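Local coordinates for superoxide dismutase (Clostridium difficile, PDB 4JZG), which probably catalyses the conversion of superoxide to hydrogen peroxide and molecular oxygen at a manganese- or iron-binding site, protecting cells from toxic radicals, at residues S56-L61 against G81-K86; A134-T139 against P162-D167; L166-H171 against N182-N187. All blocks are in the same frame, centred on the assembly; numbering follows the deposited sequence.

Contact 1 (S56-L61 against G81-K86). With MN (manganese (II) ion), chain B.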
ATOM      1  N   SER A  56       4.970  18.900 -18.942  1.00 33.14           N
ATOM      2  CA  SER A  56       5.767  17.716 -18.639  1.00 32.24           C
ATOM      3  C   SER A  56       5.205  17.088 -17.363  1.00 30.52           C
ATOM      4  O   SER A  56       4.467  17.735 -16.618  1.00 29.88           O
ATOM      5  CB  SER A  56       7.209  18.117 -18.373  1.00 31.18           C
ATOM      6  OG  SER A  56       7.262  18.975 -17.241  1.00 33.02           O
ATOM      7  N   LEU A  57       5.569  15.840 -17.097  1.00 34.70           N
ATOM      8  CA  LEU A  57       5.202  15.209 -15.831  1.00 32.31           C
ATOM      9  C   LEU A  57       5.628  16.072 -14.636  1.00 30.09           C
ATOM     10  O   LEU A  57       4.858  16.250 -13.690  1.00 28.80           O
ATOM     11  CB  LEU A  57       5.784  13.790 -15.732  1.00 30.82           C
ATOM     12  CG  LEU A  57       5.167  12.747 -16.674  1.00 32.48           C
ATOM     13  CD1 LEU A  57       5.900  11.409 -16.585  1.00 26.93           C
ATOM     14  CD2 LEU A  57       3.695  12.560 -16.376  1.00 24.78           C
ATOM     15  N   CYS A  58       6.841  16.622 -14.686  1.00 30.61           N
ATOM     16  CA  CYS A  58       7.330  17.480 -13.602  1.00 32.71           C
ATOM     17  C   CYS A  58       6.411  18.662 -13.342  1.00 30.09           C
ATOM     18  O   CYS A  58       6.099  18.985 -12.188  1.00 33.89           O
ATOM     19  CB  CYS A  58       8.737  18.015 -13.909  1.00 40.04           C
ATOM     20  SG  CYS A  58      10.088  16.952 -13.356  1.00 59.01           S
ATOM     21  N   GLU A  59       5.998  19.327 -14.412  1.00 28.60           N
ATOM     22  CA  GLU A  59       5.140  20.495 -14.280  1.00 30.80           C
ATOM     23  C   GLU A  59       3.804  20.126 -13.645  1.00 30.41           C
ATOM     24  O   GLU A  59       3.310  20.847 -12.781  1.00 30.94           O
ATOM     25  CB  GLU A  59       4.934  21.185 -15.632  1.00 30.21           C
ATOM     26  CG  GLU A  59       6.135  22.015 -16.047  1.00 35.28           C
ATOM     27  CD  GLU A  59       6.038  22.567 -17.470  1.00 43.99           C
ATOM     28  OE1 GLU A  59       5.552  21.860 -18.391  1.00 36.81           O
ATOM     29  OE2 GLU A  59       6.469  23.722 -17.668  1.00 49.49           O
ATOM     30  N   LEU A  60       3.211  19.015 -14.073  1.00 27.13           N
ATOM     31  CA  LEU A  60       1.972  18.563 -13.449  1.00 27.84           C
ATOM     32  C   LEU A  60       2.175  18.386 -11.941  1.00 28.17           C
ATOM     33  O   LEU A  60       1.383  18.877 -11.136  1.00 26.58           O
ATOM     34  CB  LEU A  60       1.500  17.257 -14.075  1.00 24.46           C
ATOM     35  CG  LEU A  60       1.012  17.322 -15.518  1.00 27.12           C
ATOM     36  CD1 LEU A  60       0.802  15.908 -16.042  1.00 28.33           C
ATOM     37  CD2 LEU A  60      -0.280  18.125 -15.599  1.00 27.03           C
ATOM     38  N   LEU A  61       3.256  17.704 -11.571  1.00 27.29           N
ATOM     39  CA  LEU A  61       3.547  17.408 -10.171  1.00 28.66           C
ATOM     40  C   LEU A  61       3.925  18.632  -9.338  1.00 29.79           C
ATOM     41  O   LEU A  61       3.768  18.626  -8.109  1.00 29.41           O
ATOM     42  CB  LEU A  61       4.666  16.358 -10.076  1.00 27.25           C
ATOM     43  CG  LEU A  61       4.362  14.965 -10.635  1.00 28.14           C
ATOM     44  CD1 LEU A  61       5.590  14.087 -10.542  1.00 25.77           C
ATOM     45  CD2 LEU A  61       3.197  14.327  -9.883  1.00 24.93           C
ATOM     46  N   GLY A  81       2.454   8.129 -10.440  1.00 24.31           N
ATOM     47  CA  GLY A  81       2.812   6.767 -10.791  1.00 25.54           C
ATOM     48  C   GLY A  81       3.636   6.746 -12.065  1.00 25.31           C
ATOM     49  O   GLY A  81       4.589   5.990 -12.182  1.00 24.96           O
ATOM     50  N   ALA A  82       3.270   7.587 -13.028  1.00 26.74           N
ATOM     51  CA  ALA A  82       3.960   7.597 -14.316  1.00 28.07           C
ATOM     52  C   ALA A  82       5.385   8.115 -14.163  1.00 26.68           C
ATOM     53  O   ALA A  82       6.329   7.548 -14.726  1.00 28.12           O
ATOM     54  CB  ALA A  82       3.193   8.420 -15.347  1.00 24.43           C
ATOM     55  N   TYR A  83       5.538   9.185 -13.389  1.00 26.20           N
ATOM     56  CA  TYR A  83       6.856   9.759 -13.142  1.00 26.28           C
ATOM     57  C   TYR A  83       7.737   8.826 -12.314  1.00 26.48           C
ATOM     58  O   TYR A  83       8.887   8.571 -12.670  1.00 26.61           O
ATOM     59  CB  TYR A  83       6.754  11.122 -12.442  1.00 26.66           C
ATOM     60  CG  TYR A  83       8.111  11.737 -12.220  1.00 29.46           C
ATOM     61  CD1 TYR A  83       8.703  12.515 -13.206  1.00 34.91           C
ATOM     62  CD2 TYR A  83       8.823  11.510 -11.044  1.00 29.76           C
ATOM     63  CE1 TYR A  83       9.961  13.069 -13.027  1.00 38.69           C
ATOM     64  CE2 TYR A  83      10.086  12.056 -10.854  1.00 30.06           C
ATOM     65  CZ  TYR A  83      10.649  12.836 -11.854  1.00 38.41           C
ATOM     66  OH  TYR A  83      11.904  13.391 -11.692  1.00 45.22           O
ATOM     67  N   ASN A  84       7.201   8.331 -11.202  1.00 25.88           N
ATOM     68  CA  ASN A  84       7.976   7.481 -10.293  1.00 24.17           C
ATOM     69  C   ASN A  84       8.503   6.202 -10.949  1.00 25.44           C
ATOM     70  O   ASN A  84       9.640   5.799 -10.727  1.00 24.42           O
ATOM     71  CB  ASN A  84       7.156   7.143  -9.039  1.00 22.17           C
ATOM     72  CG  ASN A  84       6.852   8.374  -8.203  1.00 27.00           C
ATOM     73  OD1 ASN A  84       7.488   9.414  -8.373  1.00 26.16           O
ATOM     74  ND2 ASN A  84       5.884   8.265  -7.298  1.00 24.19           N
ATOM     75  N   HIS A  85       7.671   5.569 -11.764  1.00 26.08           N
ATOM     76  CA  HIS A  85       8.069   4.324 -12.400  1.00 27.22           C
ATOM     77  C   HIS A  85       9.062   4.548 -13.545  1.00 27.62           C
ATOM     78  O   HIS A  85      10.032   3.796 -13.678  1.00 27.55           O
ATOM     79  CB  HIS A  85       6.837   3.520 -12.844  1.00 23.98           C
ATOM     80  CG  HIS A  85       6.118   2.867 -11.706  1.00 26.40           C
ATOM     81  ND1 HIS A  85       5.145   3.510 -10.970  1.00 26.23           N
ATOM     82  CD2 HIS A  85       6.263   1.641 -11.145  1.00 24.85           C
ATOM     83  CE1 HIS A  85       4.710   2.702 -10.018  1.00 26.98           C
ATOM     84  NE2 HIS A  85       5.361   1.555 -10.112  1.00 24.31           N
ATOM     85  N   LYS A  86       8.843   5.569 -14.368  1.00 24.89           N
ATOM     86  CA  LYS A  86       9.853   5.885 -15.372  1.00 29.43           C
ATOM     87  C   LYS A  86      11.199   6.073 -14.670  1.00 28.48           C
ATOM     88  O   LYS A  86      12.231   5.543 -15.110  1.00 27.63           O
ATOM     89  CB  LYS A  86       9.512   7.138 -16.183  1.00 30.22           C
ATOM     90  CG  LYS A  86      10.619   7.506 -17.181  1.00 31.81           C
ATOM     91  CD  LYS A  86      10.516   8.949 -17.673  1.00 39.66           C
ATOM     92  CE  LYS A  86       9.202   9.185 -18.407  1.00 44.50           C
ATOM     93  NZ  LYS A  86       8.953  10.626 -18.740  1.00 49.81           N
TER
HETATM   94 MN    MN B 301       5.403   0.206  -8.528  1.00 21.77          MN
HETATM   95  O   HOH W   1       4.652   1.732  -6.901  1.00 24.52           O
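On the helix whose A82, Y83 and K86 meet L57, one carbonyl oxygen, G81 O, is gripped twice by the same residue. H85 N reaches G81 O at 3.1 Å as the ordinary helical bond, and H85 ND1 donates to G81 O at 2.8 Å. The second bond lies in the imidazole plane, which fixes the rotation of the ring and turns its other nitrogen to the metal: H85 NE2 binds manganese at 2.1 Å.

The face of this helix that touches 56-61 is largely apolar. L57 reaches across with CD1, which ends 3.9 Å from Y83 N and also meets the methyl of A82. K86, bent at its third torsion, swings its amine round until NZ stands 3.8 Å from L57 CD1. Y83 is the other large contributor; its CG is anti to the backbone N (chi1 -178°), and its CB and the near end of its ring meet L57 and L61. L57 CB comes to the ring edge near its plane, while L61 CD1 lies against the root of the ring, 3.7 Å from Y83 CB. C58 adds a sulfur-aromatic contact, its SG 4.9 Å from the centroid of the Y83 ring and approaching obliquely.

The short helix begins in a capping box: S56 OG accepts from E59 N at 3.1 Å, and S56 N donates back to E59 OE1 at the anti lone pair of that oxygen. The N-to-C directions of the two helical segments make an angle of 131°, with L42 and V39 of helix 24-46 touching L57 and A82. This is the alpha-hairpin domain of the iron/manganese superoxide dismutases, in which helices 24-46 and 72-90 supply the metal ligands H30 and H85.

Contact 2 (A134-T139 against P162-D167); sequences AWLVAT and PIIGLD. With MN (manganese (II) ion), chain B.
W135 sets its indole obliquely against G165 CA and P162 CB. At the root of the side chain, W135 CB stands 4.1 Å from I164 O. The first torsion places CG beside the backbone N (chi1 -54°), and chi2 near 95° then turns the six-membered ring to the partner strand, where W135 CE3 rests 3.6 Å from G165 CA and no side chain stands in its way. P162 CB lies 3.9 Å from W135 CE3 and only slightly farther from CZ3, the two side chains lying next to each other and pointing the same way. CH2, at the far end, packs on N84 of helix 72-90, and the polar NE1 is bonded to T149 OG1.

The strands beneath run antiparallel. A134 and L166 form a hydrogen-bonded pair, with A134 N to L166 O at 3.1 Å and L166 N to A134 O at 2.8 Å. Farther along, a classic beta bulge sets I163 and I164 together against L136. L136 O accepts from I163 N at 2.7 Å, while L136 N donates to I164 O at 2.9 Å. The bulge brings both isoleucines onto L136: its CB touches I164 CG1, and its CD2 meets CB and CG2 of I163, whose CD1 reaches on to A138 CB.

Strand 132-138 is central in the three-stranded sheet, bonded on its other side to 144-150. Helix 114-127 covers A134, L136 and I164 with F117, F121 and A125, W188 of helix 181-188 packs on I164 and L166, and N84 and F87 of helix 72-90 meet W135 and P162.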
ATOM      1  N   ALA A 134      11.034   5.138  -0.907  1.00 24.91           N
ATOM      2  CA  ALA A 134      12.154   5.776  -0.208  1.00 26.32           C
ATOM      3  C   ALA A 134      13.024   6.498  -1.231  1.00 26.14           C
ATOM      4  O   ALA A 134      13.247   5.989  -2.339  1.00 26.52           O
ATOM      5  CB  ALA A 134      12.969   4.757   0.539  1.00 24.12           C
ATOM      6  N   TRP A 135      13.514   7.678  -0.867  1.00 25.55           N
ATOM      7  CA  TRP A 135      14.242   8.523  -1.813  1.00 27.01           C
ATOM      8  C   TRP A 135      15.531   9.093  -1.254  1.00 26.80           C
ATOM      9  O   TRP A 135      15.578   9.522  -0.102  1.00 26.81           O
ATOM     10  CB  TRP A 135      13.397   9.732  -2.211  1.00 27.26           C
ATOM     11  CG  TRP A 135      12.048   9.427  -2.732  1.00 26.80           C
ATOM     12  CD1 TRP A 135      10.884   9.412  -2.020  1.00 24.41           C
ATOM     13  CD2 TRP A 135      11.697   9.121  -4.090  1.00 22.90           C
ATOM     14  NE1 TRP A 135       9.829   9.123  -2.852  1.00 24.73           N
ATOM     15  CE2 TRP A 135      10.301   8.933  -4.127  1.00 23.08           C
ATOM     16  CE3 TRP A 135      12.430   8.990  -5.276  1.00 24.29           C
ATOM     17  CZ2 TRP A 135       9.616   8.604  -5.304  1.00 22.12           C
ATOM     18  CZ3 TRP A 135      11.748   8.669  -6.454  1.00 24.31           C
ATOM     19  CH2 TRP A 135      10.355   8.481  -6.458  1.00 24.18           C
ATOM     20  N   LEU A 136      16.565   9.136  -2.089  1.00 29.04           N
ATOM     21  CA  LEU A 136      17.690  10.030  -1.833  1.00 27.94           C
ATOM     22  C   LEU A 136      17.401  11.294  -2.629  1.00 28.69           C
ATOM     23  O   LEU A 136      17.241  11.233  -3.854  1.00 27.46           O
ATOM     24  CB  LEU A 136      18.999   9.407  -2.293  1.00 27.08           C
ATOM     25  CG  LEU A 136      20.251  10.278  -2.197  1.00 29.42           C
ATOM     26  CD1 LEU A 136      20.601  10.544  -0.744  1.00 27.74           C
ATOM     27  CD2 LEU A 136      21.415   9.614  -2.927  1.00 27.58           C
ATOM     28  N   VAL A 137      17.298  12.429  -1.937  1.00 26.28           N
ATOM     29  CA  VAL A 137      16.937  13.681  -2.600  1.00 29.05           C
ATOM     30  C   VAL A 137      17.962  14.796  -2.396  1.00 31.41           C
ATOM     31  O   VAL A 137      18.737  14.791  -1.432  1.00 30.17           O
ATOM     32  CB  VAL A 137      15.555  14.196  -2.141  1.00 30.38           C
ATOM     33  CG1 VAL A 137      14.459  13.208  -2.539  1.00 27.04           C
ATOM     34  CG2 VAL A 137      15.547  14.442  -0.637  1.00 25.76           C
ATOM     35  N   ALA A 138      17.946  15.759  -3.310  1.00 30.75           N
ATOM     36  CA  ALA A 138      18.808  16.932  -3.206  1.00 34.24           C
ATOM     37  C   ALA A 138      17.995  18.220  -3.218  1.00 34.44           C
ATOM     38  O   ALA A 138      17.041  18.354  -3.990  1.00 33.99           O
ATOM     39  CB  ALA A 138      19.835  16.947  -4.339  1.00 32.88           C
ATOM     40  N   THR A 139      18.371  19.158  -2.352  1.00 37.36           N
ATOM     41  CA  THR A 139      17.897  20.543  -2.454  1.00 42.32           C
ATOM     42  C   THR A 139      18.534  21.186  -3.687  1.00 43.98           C
ATOM     43  O   THR A 139      19.414  20.598  -4.317  1.00 42.22           O
ATOM     44  CB  THR A 139      18.281  21.370  -1.216  1.00 40.58           C
ATOM     45  OG1 THR A 139      19.696  21.282  -1.014  1.00 45.68           O
ATOM     46  CG2 THR A 139      17.579  20.844   0.027  1.00 42.69           C
ATOM     47  N   PRO A 162      14.939  14.048  -6.824  1.00 29.70           N
ATOM     48  CA  PRO A 162      15.235  12.629  -6.588  1.00 31.21           C
ATOM     49  C   PRO A 162      16.545  12.227  -7.255  1.00 28.14           C
ATOM     50  O   PRO A 162      16.745  12.503  -8.434  1.00 28.77           O
ATOM     51  CB  PRO A 162      14.076  11.892  -7.282  1.00 26.56           C
ATOM     52  CG  PRO A 162      13.101  12.946  -7.698  1.00 32.89           C
ATOM     53  CD  PRO A 162      13.843  14.235  -7.789  1.00 31.77           C
ATOM     54  N   ILE A 163      17.413  11.571  -6.500  1.00 29.49           N
ATOM     55  CA  ILE A 163      18.698  11.106  -7.005  1.00 29.24           C
ATOM     56  C   ILE A 163      18.622   9.601  -7.277  1.00 28.95           C
ATOM     57  O   ILE A 163      18.873   9.154  -8.400  1.00 28.24           O
ATOM     58  CB  ILE A 163      19.807  11.440  -5.996  1.00 29.67           C
ATOM     59  CG1 ILE A 163      19.745  12.931  -5.667  1.00 29.91           C
ATOM     60  CG2 ILE A 163      21.173  11.086  -6.557  1.00 27.17           C
ATOM     61  CD1 ILE A 163      19.867  13.819  -6.894  1.00 28.86           C
ATOM     62  N   ILE A 164      18.277   8.833  -6.242  1.00 25.88           N
ATOM     63  CA  ILE A 164      17.778   7.459  -6.403  1.00 27.54           C
ATOM     64  C   ILE A 164      16.465   7.294  -5.613  1.00 28.52           C
ATOM     65  O   ILE A 164      16.149   8.104  -4.738  1.00 28.89           O
ATOM     66  CB  ILE A 164      18.793   6.383  -5.921  1.00 25.98           C
ATOM     67  CG1 ILE A 164      18.824   6.306  -4.394  1.00 24.41           C
ATOM     68  CG2 ILE A 164      20.186   6.642  -6.489  1.00 23.67           C
ATOM     69  CD1 ILE A 164      19.730   5.181  -3.851  1.00 25.52           C
ATOM     70  N   GLY A 165      15.697   6.255  -5.923  1.00 27.41           N
ATOM     71  CA  GLY A 165      14.459   5.987  -5.214  1.00 24.67           C
ATOM     72  C   GLY A 165      14.090   4.519  -5.317  1.00 26.75           C
ATOM     73  O   GLY A 165      14.340   3.891  -6.343  1.00 25.39           O
ATOM     74  N   LEU A 166      13.489   3.971  -4.265  1.00 25.09           N
ATOM     75  CA  LEU A 166      13.103   2.564  -4.243  1.00 22.28           C
ATOM     76  C   LEU A 166      11.592   2.417  -4.031  1.00 24.92           C
ATOM     77  O   LEU A 166      11.050   2.924  -3.051  1.00 26.10           O
ATOM     78  CB  LEU A 166      13.849   1.848  -3.118  1.00 22.42           C
ATOM     79  CG  LEU A 166      13.516   0.373  -2.882  1.00 25.04           C
ATOM     80  CD1 LEU A 166      13.772  -0.451  -4.146  1.00 23.37           C
ATOM     81  CD2 LEU A 166      14.322  -0.171  -1.715  1.00 22.02           C
ATOM     82  N   ASP A 167      10.925   1.737  -4.962  1.00 22.76           N
ATOM     83  CA  ASP A 167       9.517   1.366  -4.850  1.00 22.29           C
ATOM     84  C   ASP A 167       9.357   0.303  -3.749  1.00 25.03           C
ATOM     85  O   ASP A 167       9.920  -0.783  -3.859  1.00 22.86           O
ATOM     86  CB  ASP A 167       9.048   0.810  -6.208  1.00 19.62           C
ATOM     87  CG  ASP A 167       7.541   0.681  -6.316  1.00 24.60           C
ATOM     88  OD1 ASP A 167       6.856   0.885  -5.300  1.00 29.18           O
ATOM     89  OD2 ASP A 167       7.023   0.374  -7.424  1.00 21.67           O
TER
HETATM   90 MN    MN B 301       5.403   0.206  -8.528  1.00 21.77          MN
HETATM   91  O   HOH W   1       4.652   1.732  -6.901  1.00 24.52           O

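Contact 3 (L166-H171 against N182-N187); sequences LDVWEH and NEYIDN. With MN (manganese (II) ion), chain B.
Y184 donates its phenolic hydrogen to the main chain of the metal ligand: Y184 OH lies 2.9 Å from D167 O. The bond is in the carbonyl plane, and the oxygen also lies in the plane of the tyrosine ring, at its edge. Y184 reaches it by extending away from helix 181-188 with CG anti to the backbone N (chi1 168°).

Two methyls of L166 complete the join. L166 CD1 lies 3.4 Å from Y184 OH, the leucine and tyrosine running past each other in opposite directions, and L166 CD2 meets I185 CG1 at 3.9 Å, this second pair of side chains crossing at about a right angle. V168 CG1 approaches the Y184 ring edge more distantly.

Beyond the backbone bond, the D167 side chain turns to the metal, with D167 OD2 2.0 Å from manganese. Its other oxygen is occupied by an Asx turn: W169 N donates to D167 OD1 at 3.0 Å from above the carboxylate plane. The metal-bound water gives OD1 a further, weak bond and sits over one face of the W169 indole, offset toward its rim. H171 NE2 joins the metal at 2.2 Å, and H171 ND1 is hydrogen-bonded to E170 OE2 of the second subunit, reciprocated by E170 and that subunit's H171.

A neutral hydroxyl thus satisfies the buried D167 carbonyl, leaving the carboxylate to the metal, W169 N and the water.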
ATOM      1  N   LEU A 166      13.489   3.971  -4.265  1.00 25.09           N
ATOM      2  CA  LEU A 166      13.103   2.564  -4.243  1.00 22.28           C
ATOM      3  C   LEU A 166      11.592   2.417  -4.031  1.00 24.92           C
ATOM      4  O   LEU A 166      11.050   2.924  -3.051  1.00 26.10           O
ATOM      5  CB  LEU A 166      13.849   1.848  -3.118  1.00 22.42           C
ATOM      6  CG  LEU A 166      13.516   0.373  -2.882  1.00 25.04           C
ATOM      7  CD1 LEU A 166      13.772  -0.451  -4.146  1.00 23.37           C
ATOM      8  CD2 LEU A 166      14.322  -0.171  -1.715  1.00 22.02           C
ATOM      9  N   ASP A 167      10.925   1.737  -4.962  1.00 22.76           N
ATOM     10  CA  ASP A 167       9.517   1.366  -4.850  1.00 22.29           C
ATOM     11  C   ASP A 167       9.357   0.303  -3.749  1.00 25.03           C
ATOM     12  O   ASP A 167       9.920  -0.783  -3.859  1.00 22.86           O
ATOM     13  CB  ASP A 167       9.048   0.810  -6.208  1.00 19.62           C
ATOM     14  CG  ASP A 167       7.541   0.681  -6.316  1.00 24.60           C
ATOM     15  OD1 ASP A 167       6.856   0.885  -5.300  1.00 29.18           O
ATOM     16  OD2 ASP A 167       7.023   0.374  -7.424  1.00 21.67           O
ATOM     17  N   VAL A 168       8.636   0.616  -2.670  1.00 24.20           N
ATOM     18  CA  VAL A 168       8.289  -0.414  -1.682  1.00 22.91           C
ATOM     19  C   VAL A 168       6.784  -0.735  -1.634  1.00 21.94           C
ATOM     20  O   VAL A 168       6.294  -1.284  -0.653  1.00 23.90           O
ATOM     21  CB  VAL A 168       8.843  -0.135  -0.252  1.00 22.72           C
ATOM     22  CG1 VAL A 168      10.376  -0.182  -0.239  1.00 25.94           C
ATOM     23  CG2 VAL A 168       8.357   1.188   0.273  1.00 24.47           C
ATOM     24  N   TRP A 169       6.049  -0.400  -2.688  1.00 19.72           N
ATOM     25  CA  TRP A 169       4.742  -1.018  -2.857  1.00 22.90           C
ATOM     26  C   TRP A 169       4.973  -2.531  -2.884  1.00 23.14           C
ATOM     27  O   TRP A 169       5.985  -3.006  -3.410  1.00 22.93           O
ATOM     28  CB  TRP A 169       4.086  -0.596  -4.163  1.00 20.23           C
ATOM     29  CG  TRP A 169       3.487   0.784  -4.179  1.00 23.78           C
ATOM     30  CD1 TRP A 169       4.128   1.970  -3.921  1.00 21.71           C
ATOM     31  CD2 TRP A 169       2.137   1.127  -4.537  1.00 21.09           C
ATOM     32  NE1 TRP A 169       3.251   3.023  -4.082  1.00 21.82           N
ATOM     33  CE2 TRP A 169       2.027   2.533  -4.460  1.00 20.93           C
ATOM     34  CE3 TRP A 169       1.012   0.381  -4.911  1.00 20.27           C
ATOM     35  CZ2 TRP A 169       0.839   3.204  -4.737  1.00 19.39           C
ATOM     36  CZ3 TRP A 169      -0.169   1.047  -5.185  1.00 22.33           C
ATOM     37  CH2 TRP A 169      -0.242   2.450  -5.101  1.00 22.13           C
ATOM     38  N   GLU A 170       4.031  -3.286  -2.336  1.00 22.76           N
ATOM     39  CA  GLU A 170       4.187  -4.732  -2.238  1.00 23.32           C
ATOM     40  C   GLU A 170       4.235  -5.388  -3.612  1.00 23.66           C
ATOM     41  O   GLU A 170       4.877  -6.418  -3.784  1.00 24.59           O
ATOM     42  CB  GLU A 170       3.097  -5.347  -1.332  1.00 22.99           C
ATOM     43  CG  GLU A 170       3.379  -5.109   0.154  1.00 24.57           C
ATOM     44  CD  GLU A 170       2.220  -5.487   1.072  1.00 26.43           C
ATOM     45  OE1 GLU A 170       1.050  -5.360   0.656  1.00 25.40           O
ATOM     46  OE2 GLU A 170       2.486  -5.895   2.223  1.00 24.51           O
ATOM     47  N   HIS A 171       3.594  -4.788  -4.605  1.00 20.37           N
ATOM     48  CA  HIS A 171       3.688  -5.363  -5.938  1.00 23.65           C
ATOM     49  C   HIS A 171       5.124  -5.378  -6.472  1.00 26.24           C
ATOM     50  O   HIS A 171       5.427  -6.119  -7.389  1.00 23.45           O
ATOM     51  CB  HIS A 171       2.746  -4.676  -6.933  1.00 23.28           C
ATOM     52  CG  HIS A 171       3.098  -3.253  -7.241  1.00 25.86           C
ATOM     53  ND1 HIS A 171       2.212  -2.212  -7.058  1.00 26.65           N
ATOM     54  CD2 HIS A 171       4.221  -2.701  -7.761  1.00 25.29           C
ATOM     55  CE1 HIS A 171       2.778  -1.080  -7.433  1.00 24.88           C
ATOM     56  NE2 HIS A 171       3.995  -1.348  -7.864  1.00 25.34           N
ATOM     57  N   ASN A 182      12.894  -6.516   3.795  1.00 26.77           N
ATOM     58  CA  ASN A 182      14.304  -6.299   4.113  1.00 30.05           C
ATOM     59  C   ASN A 182      15.270  -6.965   3.121  1.00 31.28           C
ATOM     60  O   ASN A 182      16.309  -6.389   2.779  1.00 32.53           O
ATOM     61  CB  ASN A 182      14.617  -6.757   5.542  1.00 28.91           C
ATOM     62  CG  ASN A 182      14.449  -8.270   5.728  1.00 36.57           C
ATOM     63  OD1 ASN A 182      13.456  -8.871   5.297  1.00 34.68           O
ATOM     64  ND2 ASN A 182      15.434  -8.890   6.366  1.00 37.28           N
ATOM     65  N   GLU A 183      14.933  -8.170   2.666  1.00 30.30           N
ATOM     66  CA  GLU A 183      15.773  -8.881   1.703  1.00 32.48           C
ATOM     67  C   GLU A 183      15.694  -8.195   0.359  1.00 29.09           C
ATOM     68  O   GLU A 183      16.693  -8.075  -0.342  1.00 29.28           O
ATOM     69  CB  GLU A 183      15.339 -10.345   1.543  1.00 31.52           C
ATOM     70  CG  GLU A 183      15.528 -11.166   2.788  1.00 37.16           C
ATOM     71  CD  GLU A 183      15.044 -12.604   2.641  1.00 41.68           C
ATOM     72  OE1 GLU A 183      14.588 -12.996   1.535  1.00 38.91           O
ATOM     73  OE2 GLU A 183      15.126 -13.339   3.649  1.00 46.12           O
ATOM     74  N   TYR A 184      14.494  -7.760  -0.002  1.00 27.25           N
ATOM     75  CA  TYR A 184      14.300  -6.985  -1.232  1.00 28.45           C
ATOM     76  C   TYR A 184      15.174  -5.736  -1.237  1.00 27.08           C
ATOM     77  O   TYR A 184      15.894  -5.456  -2.197  1.00 24.54           O
ATOM     78  CB  TYR A 184      12.824  -6.594  -1.366  1.00 22.65           C
ATOM     79  CG  TYR A 184      12.506  -5.556  -2.430  1.00 26.08           C
ATOM     80  CD1 TYR A 184      12.790  -5.785  -3.777  1.00 23.47           C
ATOM     81  CD2 TYR A 184      11.876  -4.357  -2.089  1.00 22.19           C
ATOM     82  CE1 TYR A 184      12.468  -4.833  -4.755  1.00 23.50           C
ATOM     83  CE2 TYR A 184      11.546  -3.413  -3.054  1.00 21.76           C
ATOM     84  CZ  TYR A 184      11.847  -3.651  -4.372  1.00 23.11           C
ATOM     85  OH  TYR A 184      11.512  -2.712  -5.312  1.00 24.54           O
ATOM     86  N   ILE A 185      15.106  -4.991  -0.142  1.00 28.05           N
ATOM     87  CA  ILE A 185      15.810  -3.726  -0.039  1.00 29.16           C
ATOM     88  C   ILE A 185      17.314  -3.975  -0.123  1.00 32.71           C
ATOM     89  O   ILE A 185      18.043  -3.276  -0.841  1.00 28.58           O
ATOM     90  CB  ILE A 185      15.454  -3.007   1.279  1.00 31.41           C
ATOM     91  CG1 ILE A 185      13.962  -2.630   1.293  1.00 26.03           C
ATOM     92  CG2 ILE A 185      16.345  -1.784   1.484  1.00 27.54           C
ATOM     93  CD1 ILE A 185      13.421  -2.244   2.694  1.00 25.40           C
ATOM     94  N   ASP A 186      17.774  -4.991   0.596  1.00 31.92           N
ATOM     95  CA  ASP A 186      19.192  -5.290   0.618  1.00 32.69           C
ATOM     96  C   ASP A 186      19.710  -5.701  -0.760  1.00 36.12           C
ATOM     97  O   ASP A 186      20.768  -5.248  -1.188  1.00 37.22           O
ATOM     98  CB  ASP A 186      19.508  -6.380   1.636  1.00 36.34           C
ATOM     99  CG  ASP A 186      21.001  -6.601   1.780  1.00 51.97           C
ATOM    100  OD1 ASP A 186      21.704  -5.650   2.209  1.00 54.58           O
ATOM    101  OD2 ASP A 186      21.478  -7.707   1.434  1.00 59.97           O
ATOM    102  N   ASN A 187      18.964  -6.558  -1.450  1.00 32.40           N
ATOM    103  CA  ASN A 187      19.354  -7.015  -2.781  1.00 32.17           C
ATOM    104  C   ASN A 187      19.365  -5.923  -3.840  1.00 32.37           C
ATOM    105  O   ASN A 187      20.107  -6.003  -4.820  1.00 28.79           O
ATOM    106  CB  ASN A 187      18.424  -8.133  -3.251  1.00 28.57           C
ATOM    107  CG  ASN A 187      18.920  -9.508  -2.840  1.00 37.81           C
ATOM    108  OD1 ASN A 187      19.758  -9.632  -1.953  1.00 44.33           O
ATOM    109  ND2 ASN A 187      18.408 -10.545  -3.487  1.00 39.46           N
TER
HETATM  110 MN    MN B 301       5.403   0.206  -8.528  1.00 21.77          MN
HETATM  111  O   HOH W   1       4.652   1.732  -6.901  1.00 24.52           O

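In the fold
Each contact has a manganese ligand in one of its segments, and H85 of contact 1 stands beside D167, which contacts 2 and 3 share. All the touching residues of contacts 2 and 3 are buried, and both belong to the C-terminal domain; contact 1, in the alpha-hairpin domain, is only partly buried. Their chemistry follows their place. Two helices meet in contact 1 through side chains alone, without a hydrogen bond between them. Contact 2 is held by main-chain bonds within the sheet, and contact 3 joins the end of the same strand, 161-167, to a helix by a single side-chain-to-backbone bond. Only contact 3 is touched by the second subunit.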